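Long-range contact in endopolygalacturonase (Chondrostereum purpureum, PDB 1K5C), which probably hydrolyses the alpha-1,4-galacturonosyl backbone of pectin at internal linkages, as a glycoside hydrolase of family 28: residues Y254-Y262 and E299-W309. Sequence-based numbering, arbitrary orientation.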
loop_
_atom_site.group_PDB
_atom_site.type_symbol
_atom_site.label_atom_id
_atom_site.label_comp_id
_atom_site.label_asym_id
_atom_site.label_seq_id
_atom_site.Cartn_x
_atom_site.Cartn_y
_atom_site.Cartn_z
ATOM N N TYR A 254 -17.839 0.239 -1.050
ATOM C CA TYR A 254 -17.918 -0.947 -1.897
ATOM C C TYR A 254 -17.140 -2.100 -1.286
ATOM O O TYR A 254 -15.956 -1.949 -0.962
ATOM C CB TYR A 254 -17.310 -0.745 -3.287
ATOM C CG TYR A 254 -18.049 0.195 -4.207
ATOM C CD1 TYR A 254 -19.009 -0.341 -5.090
ATOM C CD2 TYR A 254 -17.787 1.538 -4.264
ATOM C CE1 TYR A 254 -19.713 0.498 -5.970
ATOM C CE2 TYR A 254 -18.475 2.383 -5.178
ATOM C CZ TYR A 254 -19.421 1.804 -6.009
ATOM O OH TYR A 254 -20.108 2.640 -6.905
ATOM N N GLY A 255 -17.768 -3.293 -1.190
ATOM C CA GLY A 255 -16.985 -4.455 -0.816
ATOM C C GLY A 255 -15.876 -4.754 -1.798
ATOM O O GLY A 255 -14.708 -4.930 -1.406
ATOM N N VAL A 256 -16.257 -4.809 -3.085
ATOM C CA VAL A 256 -15.347 -4.954 -4.196
ATOM C C VAL A 256 -15.700 -3.900 -5.214
ATOM O O VAL A 256 -16.851 -3.794 -5.622
ATOM C CB VAL A 256 -15.475 -6.361 -4.869
ATOM C CG1 VAL A 256 -14.582 -6.499 -6.094
ATOM C CG2 VAL A 256 -15.255 -7.503 -3.866
ATOM N N LEU A 257 -14.672 -3.112 -5.673
ATOM C CA LEU A 257 -14.861 -2.202 -6.789
ATOM C C LEU A 257 -13.695 -2.401 -7.756
ATOM O O LEU A 257 -12.548 -2.154 -7.424
ATOM C CB LEU A 257 -14.961 -0.729 -6.355
ATOM C CG LEU A 257 -15.081 0.297 -7.518
ATOM C CD1 LEU A 257 -16.362 0.096 -8.315
ATOM C CD2 LEU A 257 -15.004 1.714 -6.982
ATOM N N ILE A 258 -14.035 -2.927 -8.944
ATOM C CA ILE A 258 -13.068 -3.164 -10.026
ATOM C C ILE A 258 -13.508 -2.228 -11.125
ATOM O O ILE A 258 -14.609 -2.424 -11.653
ATOM C CB ILE A 258 -13.030 -4.634 -10.403
ATOM C CG1 ILE A 258 -12.349 -5.408 -9.195
ATOM C CG2 ILE A 258 -12.244 -4.850 -11.694
ATOM C CD1 ILE A 258 -12.518 -6.899 -9.273
ATOM N N SER A 259 -12.701 -1.208 -11.432
ATOM C CA SER A 259 -13.192 -0.151 -12.293
ATOM C C SER A 259 -12.096 0.478 -13.134
ATOM O O SER A 259 -11.000 0.759 -12.676
ATOM C CB SER A 259 -13.827 0.947 -11.434
ATOM O OG SER A 259 -14.150 2.084 -12.262
ATOM N N GLN A 260 -12.450 0.690 -14.416
ATOM C CA GLN A 260 -11.611 1.387 -15.369
ATOM C C GLN A 260 -12.109 2.817 -15.632
ATOM O O GLN A 260 -11.721 3.421 -16.649
ATOM C CB GLN A 260 -11.510 0.550 -16.663
ATOM C CG GLN A 260 -10.643 -0.676 -16.430
ATOM C CD GLN A 260 -10.790 -1.752 -17.494
ATOM O OE1 GLN A 260 -11.843 -1.898 -18.144
ATOM N NE2 GLN A 260 -9.758 -2.555 -17.674
ATOM N N SER A 261 -12.859 3.372 -14.712
ATOM C CA SER A 261 -13.393 4.742 -14.817
ATOM C C SER A 261 -12.656 5.747 -13.929
ATOM O O SER A 261 -13.093 6.918 -13.863
ATOM C CB SER A 261 -14.873 4.774 -14.465
ATOM O OG SER A 261 -15.612 3.957 -15.402
ATOM N N TYR A 262 -11.608 5.322 -13.222
ATOM C CA TYR A 262 -11.015 6.208 -12.196
ATOM C C TYR A 262 -10.622 7.526 -12.813
ATOM O O TYR A 262 -10.034 7.590 -13.911
ATOM C CB TYR A 262 -9.794 5.429 -11.566
ATOM C CG TYR A 262 -9.288 6.090 -10.351
ATOM C CD1 TYR A 262 -9.859 5.767 -9.080
ATOM C CD2 TYR A 262 -8.293 7.037 -10.455
ATOM C CE1 TYR A 262 -9.328 6.472 -8.007
ATOM C CE2 TYR A 262 -7.772 7.735 -9.387
ATOM C CZ TYR A 262 -8.328 7.408 -8.115
ATOM O OH TYR A 262 -7.926 8.003 -6.920
ATOM N N GLU A 299 -16.748 -2.521 -13.372
ATOM C CA GLU A 299 -16.986 -1.556 -14.458
ATOM C C GLU A 299 -15.805 -1.629 -15.416
ATOM O O GLU A 299 -14.815 -0.925 -15.276
ATOM C CB GLU A 299 -17.178 -0.144 -13.863
ATOM C CG GLU A 299 -17.421 0.916 -14.941
ATOM C CD GLU A 299 -18.860 1.070 -15.370
ATOM O OE1 GLU A 299 -19.714 0.270 -14.987
ATOM O OE2 GLU A 299 -19.146 2.053 -16.108
ATOM N N CYS A 300 -15.940 -2.504 -16.406
ATOM C CA CYS A 300 -14.883 -2.766 -17.381
ATOM C C CYS A 300 -15.211 -2.139 -18.728
ATOM O O CYS A 300 -16.287 -2.381 -19.289
ATOM C CB CYS A 300 -14.733 -4.275 -17.671
ATOM S SG CYS A 300 -13.986 -5.227 -16.328
ATOM N N GLY A 301 -14.216 -1.423 -19.294
ATOM C CA GLY A 301 -14.167 -1.173 -20.736
ATOM C C GLY A 301 -13.372 -2.220 -21.451
ATOM O O GLY A 301 -13.600 -2.404 -22.673
ATOM N N ASN A 302 -12.433 -2.924 -20.800
ATOM C CA ASN A 302 -11.621 -3.917 -21.479
ATOM C C ASN A 302 -11.123 -4.917 -20.414
ATOM O O ASN A 302 -10.152 -4.626 -19.686
ATOM C CB ASN A 302 -10.464 -3.243 -22.226
ATOM C CG ASN A 302 -9.632 -4.237 -23.020
ATOM O OD1 ASN A 302 -9.956 -5.438 -23.084
ATOM N ND2 ASN A 302 -8.561 -3.724 -23.649
ATOM N N CYS A 303 -11.817 -6.050 -20.305
ATOM C CA CYS A 303 -11.427 -7.093 -19.338
ATOM C C CYS A 303 -11.568 -8.442 -20.030
ATOM O O CYS A 303 -12.469 -8.607 -20.858
ATOM C CB CYS A 303 -12.353 -7.104 -18.112
ATOM S SG CYS A 303 -12.121 -5.594 -17.098
ATOM N N SER A 304 -10.695 -9.386 -19.663
ATOM C CA SER A 304 -10.645 -10.682 -20.290
ATOM C C SER A 304 -10.395 -11.791 -19.255
ATOM O O SER A 304 -9.812 -11.561 -18.177
ATOM C CB SER A 304 -9.501 -10.746 -21.318
ATOM O OG SER A 304 -9.853 -9.983 -22.480
ATOM N N GLY A 305 -10.752 -13.012 -19.639
ATOM C CA GLY A 305 -10.423 -14.218 -18.903
ATOM C C GLY A 305 -11.647 -14.831 -18.214
ATOM O O GLY A 305 -12.756 -14.317 -18.234
ATOM N N ASN A 306 -11.355 -16.004 -17.612
ATOM C CA ASN A 306 -12.374 -16.745 -16.821
ATOM C C ASN A 306 -12.080 -16.442 -15.373
ATOM O O ASN A 306 -11.180 -17.026 -14.761
ATOM C CB ASN A 306 -12.250 -18.234 -17.096
ATOM C CG ASN A 306 -12.604 -18.523 -18.567
ATOM O OD1 ASN A 306 -13.688 -18.163 -19.012
ATOM N ND2 ASN A 306 -11.676 -19.100 -19.286
ATOM N N TRP A 307 -12.832 -15.463 -14.850
ATOM C CA TRP A 307 -12.613 -14.981 -13.467
ATOM C C TRP A 307 -13.372 -15.923 -12.551
ATOM O O TRP A 307 -14.624 -15.905 -12.484
ATOM C CB TRP A 307 -13.144 -13.557 -13.350
ATOM C CG TRP A 307 -12.368 -12.533 -14.138
ATOM C CD1 TRP A 307 -11.463 -12.733 -15.155
ATOM C CD2 TRP A 307 -12.464 -11.109 -13.934
ATOM N NE1 TRP A 307 -10.961 -11.474 -15.587
ATOM C CE2 TRP A 307 -11.589 -10.481 -14.871
ATOM C CE3 TRP A 307 -13.210 -10.279 -13.066
ATOM C CZ2 TRP A 307 -11.465 -9.091 -14.939
ATOM C CZ3 TRP A 307 -13.075 -8.904 -13.147
ATOM C CH2 TRP A 307 -12.204 -8.311 -14.075
ATOM N N ASN A 308 -12.593 -16.762 -11.849
ATOM C CA ASN A 308 -13.217 -17.746 -10.915
ATOM C C ASN A 308 -13.356 -17.026 -9.556
ATOM O O ASN A 308 -12.324 -16.776 -8.915
ATOM C CB ASN A 308 -12.273 -18.955 -10.798
ATOM C CG ASN A 308 -12.897 -20.050 -9.929
ATOM O OD1 ASN A 308 -13.771 -19.772 -9.097
ATOM N ND2 ASN A 308 -12.468 -21.263 -10.145
ATOM N N TRP A 309 -14.587 -16.660 -9.224
ATOM C CA TRP A 309 -14.883 -15.956 -7.980
ATOM C C TRP A 309 -15.635 -16.878 -7.009
ATOM O O TRP A 309 -16.342 -16.445 -6.107
ATOM C CB TRP A 309 -15.721 -14.698 -8.266
ATOM C CG TRP A 309 -14.880 -13.600 -8.877
ATOM C CD1 TRP A 309 -13.666 -13.671 -9.522
ATOM C CD2 TRP A 309 -15.240 -12.195 -8.845
ATOM N NE1 TRP A 309 -13.242 -12.393 -9.900
ATOM C CE2 TRP A 309 -14.195 -11.491 -9.492
ATOM C CE3 TRP A 309 -16.343 -11.498 -8.337
ATOM C CZ2 TRP A 309 -14.259 -10.072 -9.621
ATOM C CZ3 TRP A 309 -16.379 -10.114 -8.470
ATOM C CH2 TRP A 309 -15.340 -9.423 -9.115
#
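Gln260 reaches across to the turn after Glu299 at a corner of the right-handed parallel beta-helix of family 28, and the pair is a worked example of how successive coils of a solenoid are joined by both backbone and side chain. Strand 254-259 and the end of strand 294-299 are parallel neighbours. Glu299 N donates to Ile258 O (2.7 Å) and Glu299 O accepts from Gln260 N (3.0 Å), so the backbone pairing continues into the bend.

Beyond it the glutamine amide takes over. CG of Gln260 lies beside the backbone N (chi1 -72°) and the chain then runs extended, carrying the flat amide to the backbone of Gly301 and Asn302. Gln260 OE1 takes a bond from Asn302 N (2.9 Å), with a weak, more bent one from Gly301 N, while NE2 gives a nearly straight bond (172°) to Asn302 O. Bonds at both oxygen and nitrogen fix the amide's flip; Asn302 O lies in its plane, whereas NE2 stands above the plane of that carbonyl. The Cys300-Cys303 disulfide closes the same turn, Cys303 SG lying 3.9 Å from Gln260 OE1.

Inside the coil the contact is mostly apolar. Ile258 and Trp309 approach from opposite directions, Ile258 CD1 meeting Trp309 CZ2 at 3.6 Å, while Trp309 NE1 bonds Val278 O. On the strand's other side, about 6 Å between side chains from galacturonate-binding Lys228, Ser259 OG forms an ST turn, accepting from Ser261 N, and also bonds Asp265 O. Glu299, bent at chi2 (86°), brings CG to 3.6 Å from Ser261 OG, which hydrogen-bonds Gly267 O, while Glu299 OE2 accepts from Gly267 N.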